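Local coordinates for protein arylalkylamine N-Acetyltransferase 2 (Aedes aegypti, PDB 4FD5) that probably transfers acetyl or longer acyl groups from coenzyme A thioesters to the amino group of arylalkylamines such as dopamine and serotonin, at residues A[109-114]-A[189-194]; A[65-68]-A[74-77]. All blocks are in the same frame, centred on the assembly; numbering follows the deposited sequence.

Contact 1. Residues A[109-114]-A[189-194]; sequences FKLLYE and CEINYT
The ring of Tyr193 meets the helix at its edge: Leu111 CD2 lies near the ring plane, 4.3 Å from Tyr193 CE1, and nothing from 109-114 stacks on either face. This is how a helix can be laid against a sheet border through the two methyl groups of a single leucine. Leu111 holds CG anti to its backbone N (chi1 171°) and divides its tip between two partners, CD2 going to the tyrosine and CD1 to Ile191, whose CG2 branch is 4.3 Å from Leu111 CD1. The CA-CB bonds of Leu111 and Ile191 each head toward the opposite segment, whereas that of Tyr193 does not; there it is the length of the ring that brings CE1 to the leucine. The tyrosine hydroxyl is otherwise engaged, in a hydrogen bond with Thr172 O. With no hydrogen bond across it and only 101 Å² buried, the contact is purely apolar.

A second flat group, the carboxylate of Glu114, sits one turn along from Lys110. Lys110 NZ approaches Glu114 OE2 at 3.0 Å from above the carboxylate plane, 58° out of it, forming an i to i+4 salt bridge. OE1 is hydrogen-bonded to Tyr196 OH, and the side chains of Leu111 and Ile191 both touch Tyr196 as well.

Helix 103-116 comes, in sequence, between strands 75-85 and 129-138, and here it packs on strand 186-192, one of the sheet's two outermost strands, and on the 3-10 turn after it, which carries Tyr193. Leu214 of the adjoining strand 213-220 touches both Leu111 and Tyr193, while helix 92-99 meets the helix through Phe109, Lys110 and Tyr113.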
loop_
_atom_site.group_PDB
_atom_site.type_symbol
_atom_site.label_atom_id
_atom_site.label_comp_id
_atom_site.label_asym_id
_atom_site.label_seq_id
_atom_site.Cartn_x
_atom_site.Cartn_y
_atom_site.Cartn_z
ATOM N N PHE A 109 -7.113 -4.156 -9.343
ATOM C CA PHE A 109 -5.994 -5.033 -9.676
ATOM C C PHE A 109 -5.452 -4.712 -11.074
ATOM O O PHE A 109 -4.245 -4.577 -11.275
ATOM C CB PHE A 109 -6.422 -6.506 -9.592
ATOM C CG PHE A 109 -5.289 -7.490 -9.800
ATOM C CD1 PHE A 109 -4.706 -8.145 -8.717
ATOM C CD2 PHE A 109 -4.803 -7.754 -11.072
ATOM C CE1 PHE A 109 -3.662 -9.049 -8.906
ATOM C CE2 PHE A 109 -3.760 -8.654 -11.266
ATOM C CZ PHE A 109 -3.190 -9.299 -10.183
ATOM N N LYS A 110 -6.362 -4.585 -12.033
ATOM C CA LYS A 110 -6.011 -4.297 -13.411
ATOM C C LYS A 110 -5.247 -2.988 -13.561
ATOM O O LYS A 110 -4.222 -2.948 -14.244
ATOM C CB LYS A 110 -7.268 -4.287 -14.286
ATOM C CG LYS A 110 -7.007 -4.134 -15.771
ATOM C CD LYS A 110 -8.305 -4.329 -16.569
ATOM C CE LYS A 110 -8.300 -3.528 -17.868
ATOM N NZ LYS A 110 -7.295 -4.007 -18.861
ATOM N N LEU A 111 -5.729 -1.916 -12.930
ATOM C CA LEU A 111 -5.009 -0.648 -13.048
ATOM C C LEU A 111 -3.585 -0.781 -12.504
ATOM O O LEU A 111 -2.606 -0.347 -13.143
ATOM C CB LEU A 111 -5.744 0.472 -12.327
ATOM C CG LEU A 111 -4.976 1.795 -12.216
ATOM C CD1 LEU A 111 -4.606 2.377 -13.597
ATOM C CD2 LEU A 111 -5.788 2.785 -11.398
ATOM N N LEU A 112 -3.460 -1.392 -11.330
ATOM C CA LEU A 112 -2.122 -1.490 -10.730
ATOM C C LEU A 112 -1.181 -2.378 -11.563
ATOM O O LEU A 112 -0.004 -2.041 -11.781
ATOM C CB LEU A 112 -2.213 -1.966 -9.282
ATOM C CG LEU A 112 -3.045 -1.070 -8.372
ATOM C CD1 LEU A 112 -3.381 -1.812 -7.092
ATOM C CD2 LEU A 112 -2.302 0.229 -8.085
ATOM N N TYR A 113 -1.700 -3.496 -12.060
ATOM C CA TYR A 113 -0.921 -4.364 -12.957
ATOM C C TYR A 113 -0.436 -3.629 -14.215
ATOM O O TYR A 113 0.750 -3.656 -14.583
ATOM C CB TYR A 113 -1.774 -5.579 -13.333
ATOM C CG TYR A 113 -1.161 -6.451 -14.399
ATOM C CD1 TYR A 113 -0.167 -7.371 -14.085
ATOM C CD2 TYR A 113 -1.583 -6.355 -15.722
ATOM C CE1 TYR A 113 0.393 -8.164 -15.059
ATOM C CE2 TYR A 113 -1.026 -7.141 -16.701
ATOM C CZ TYR A 113 -0.037 -8.043 -16.362
ATOM O OH TYR A 113 0.518 -8.829 -17.348
ATOM N N GLU A 114 -1.371 -2.953 -14.863
ATOM C CA GLU A 114 -1.072 -2.210 -16.074
ATOM C C GLU A 114 -0.007 -1.159 -15.847
ATOM O O GLU A 114 0.910 -1.018 -16.656
ATOM C CB GLU A 114 -2.315 -1.514 -16.584
ATOM C CG GLU A 114 -3.343 -2.432 -17.144
ATOM C CD GLU A 114 -4.521 -1.644 -17.662
ATOM O OE1 GLU A 114 -4.908 -0.650 -16.998
ATOM O OE2 GLU A 114 -5.034 -2.000 -18.738
ATOM N N CYS A 189 6.240 6.510 -12.310
ATOM C CA CYS A 189 5.118 6.320 -13.243
ATOM C C CYS A 189 3.913 7.024 -12.639
ATOM O O CYS A 189 3.760 7.009 -11.435
ATOM C CB CYS A 189 4.835 4.809 -13.418
ATOM S SG CYS A 189 3.695 4.387 -14.744
ATOM N N GLU A 190 3.063 7.653 -13.443
ATOM C CA GLU A 190 1.871 8.277 -12.868
ATOM C C GLU A 190 0.717 8.309 -13.852
ATOM O O GLU A 190 0.923 8.329 -15.060
ATOM C CB GLU A 190 2.168 9.677 -12.343
ATOM C CG GLU A 190 2.509 10.706 -13.394
ATOM C CD GLU A 190 2.878 12.044 -12.777
ATOM O OE1 GLU A 190 2.970 12.124 -11.531
ATOM O OE2 GLU A 190 3.084 13.011 -13.532
ATOM N N ILE A 191 -0.502 8.311 -13.316
ATOM C CA ILE A 191 -1.692 8.429 -14.162
ATOM C C ILE A 191 -2.807 9.191 -13.445
ATOM O O ILE A 191 -3.040 9.000 -12.243
ATOM C CB ILE A 191 -2.182 7.048 -14.655
ATOM C CG1 ILE A 191 -3.330 7.208 -15.668
ATOM C CG2 ILE A 191 -2.605 6.168 -13.484
ATOM C CD1 ILE A 191 -3.770 5.889 -16.279
ATOM N N ASN A 192 -3.470 10.087 -14.176
ATOM C CA ASN A 192 -4.587 10.850 -13.634
ATOM C C ASN A 192 -5.846 10.019 -13.722
ATOM O O ASN A 192 -6.139 9.461 -14.779
ATOM C CB ASN A 192 -4.814 12.132 -14.443
ATOM C CG ASN A 192 -3.689 13.134 -14.290
ATOM O OD1 ASN A 192 -3.258 13.433 -13.180
ATOM N ND2 ASN A 192 -3.218 13.668 -15.411
ATOM N N TYR A 193 -6.580 9.935 -12.620
ATOM C CA TYR A 193 -7.815 9.158 -12.576
ATOM C C TYR A 193 -8.828 9.687 -13.592
ATOM O O TYR A 193 -9.615 8.932 -14.147
ATOM C CB TYR A 193 -8.400 9.162 -11.167
ATOM C CG TYR A 193 -7.501 8.488 -10.157
ATOM C CD1 TYR A 193 -6.968 7.237 -10.421
ATOM C CD2 TYR A 193 -7.173 9.108 -8.968
ATOM C CE1 TYR A 193 -6.138 6.614 -9.508
ATOM C CE2 TYR A 193 -6.351 8.495 -8.053
ATOM C CZ TYR A 193 -5.840 7.246 -8.340
ATOM O OH TYR A 193 -5.007 6.619 -7.438
ATOM N N THR A 194 -8.793 10.986 -13.852
ATOM C CA THR A 194 -9.755 11.538 -14.801
ATOM C C THR A 194 -9.443 11.142 -16.238
ATOM O O THR A 194 -10.280 11.320 -17.124
ATOM C CB THR A 194 -9.869 13.069 -14.702
ATOM O OG1 THR A 194 -8.565 13.654 -14.765
ATOM C CG2 THR A 194 -10.539 13.473 -13.401
#

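Contact 2. Residues A[65-68]-A[74-77]; sequences SIMA and DIAG
Met67 and Ile75 cross at about a right angle beside a classic beta bulge, near the turn end of the hairpin formed by strands 66-69 and 75-85 in the GNAT sheet. The sulfur does the touching: Met67 SD is 3.8 Å from Ile75 CD1. Two torsions arrange this meeting. Met67 CG is wedged between the backbone N and the carbonyl carbon (chi1 55°), and beyond it the chain runs extended, so that the sulfur passes the isoleucine on its way outward from the hairpin. Ile75 sends CG1 anti to its own carbonyl carbon, which puts the CG1 branch on the methionine's side, within reach for CD1. Neighbours flank the pair, Tyr18 against Met67 and helix 19-29 against Ile75 through Asp21 and His25.

The alanines pack more closely to the backbone. Ala68 CB and Ala76 CB stand 4.2 Å apart, and Ala76 CB also lies against the carbonyl of Ala68. From Ala76 the packing continues to Leu147 of helix 147-161, the helix that also receives Ile66.

In the bulge, Ala76 and Gly77 together face the single residue Ala68. The extra residue fits because Ala76 takes a helix-like backbone conformation before Gly77 returns to an extended one. Ala68 and Gly77 form an antiparallel hydrogen-bonded pair, although the short segments around the bulge run at 110° to each other. Ala68 O is gripped by two donors, Ala76 N at 2.7 Å and Gly77 N at 3.2 Å. In return Ala68 N gives a hydrogen bond of 2.8 Å to Gly77 O, nearly straight at the hydrogen (164°). That same Gly77 O receives a CA-H...O contact from Met67 CA at 3.5 Å.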
loop_
_atom_site.group_PDB
_atom_site.type_symbol
_atom_site.label_atom_id
_atom_site.label_comp_id
_atom_site.label_asym_id
_atom_site.label_seq_id
_atom_site.Cartn_x
_atom_site.Cartn_y
_atom_site.Cartn_z
ATOM N N SER A 65 6.399 -5.630 8.296
ATOM C CA SER A 65 5.448 -4.545 8.543
ATOM C C SER A 65 5.697 -3.897 9.903
ATOM O O SER A 65 6.173 -4.553 10.827
ATOM C CB SER A 65 4.012 -5.067 8.478
ATOM O OG SER A 65 3.752 -5.625 7.199
ATOM N N ILE A 66 5.344 -2.616 10.029
ATOM C CA ILE A 66 5.572 -1.873 11.274
ATOM C C ILE A 66 4.240 -1.377 11.832
ATOM O O ILE A 66 3.377 -0.950 11.077
ATOM C CB ILE A 66 6.434 -0.630 11.007
ATOM C CG1 ILE A 66 7.723 -0.995 10.266
ATOM C CG2 ILE A 66 6.719 0.121 12.309
ATOM C CD1 ILE A 66 8.669 -1.797 11.060
ATOM N N MET A 67 4.048 -1.476 13.144
ATOM C CA MET A 67 2.928 -0.836 13.810
ATOM C C MET A 67 3.414 0.230 14.783
ATOM O O MET A 67 4.501 0.118 15.395
ATOM C CB MET A 67 2.059 -1.855 14.567
ATOM C CG MET A 67 2.832 -2.684 15.556
ATOM S SD MET A 67 1.745 -3.911 16.316
ATOM C CE MET A 67 2.893 -4.631 17.507
ATOM N N ALA A 68 2.607 1.279 14.878
ATOM C CA ALA A 68 2.686 2.239 15.952
ATOM C C ALA A 68 1.603 1.851 16.940
ATOM O O ALA A 68 0.401 1.799 16.606
ATOM C CB ALA A 68 2.441 3.656 15.431
ATOM N N ASP A 74 -3.184 -0.063 21.980
ATOM C CA ASP A 74 -3.999 0.217 20.797
ATOM C C ASP A 74 -3.142 0.427 19.547
ATOM O O ASP A 74 -2.079 1.041 19.614
ATOM C CB ASP A 74 -4.840 1.483 21.018
ATOM C CG ASP A 74 -5.925 1.299 22.064
ATOM O OD1 ASP A 74 -5.905 0.267 22.766
ATOM O OD2 ASP A 74 -6.779 2.201 22.172
ATOM N N ILE A 75 -3.608 -0.082 18.414
ATOM C CA ILE A 75 -2.952 0.175 17.135
ATOM C C ILE A 75 -3.216 1.628 16.749
ATOM O O ILE A 75 -4.346 2.002 16.439
ATOM C CB ILE A 75 -3.478 -0.783 16.019
ATOM C CG1 ILE A 75 -3.214 -2.254 16.385
ATOM C CG2 ILE A 75 -2.855 -0.449 14.653
ATOM C CD1 ILE A 75 -1.763 -2.589 16.584
ATOM N N ALA A 76 -2.174 2.443 16.784
ATOM C CA ALA A 76 -2.311 3.844 16.382
ATOM C C ALA A 76 -2.156 3.959 14.877
ATOM O O ALA A 76 -2.784 4.815 14.231
ATOM C CB ALA A 76 -1.298 4.711 17.095
ATOM N N GLY A 77 -1.311 3.106 14.304
ATOM C CA GLY A 77 -1.185 3.139 12.850
ATOM C C GLY A 77 -0.326 1.996 12.362
ATOM O O GLY A 77 0.333 1.354 13.170
#

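How the contacts relate
Both contacts are buried and reach the same mixed sheet, but on opposite sides of the chain's centre, their own centres about 28 Å apart and their nearest atoms about 16 Å. They share no secondary-structure element. Contact 2 joins sequence-adjacent strands within the sheet, so backbone hydrogen bonds carry it and side chains add to them; it buries 220 Å². Contact 1 joins a helix to an outermost strand across 74 intervening residues and, lacking any bond between backbones, depends on apolar side chains alone over about half that area. Together they contrast strand pairing within the sheet with helix packing against it.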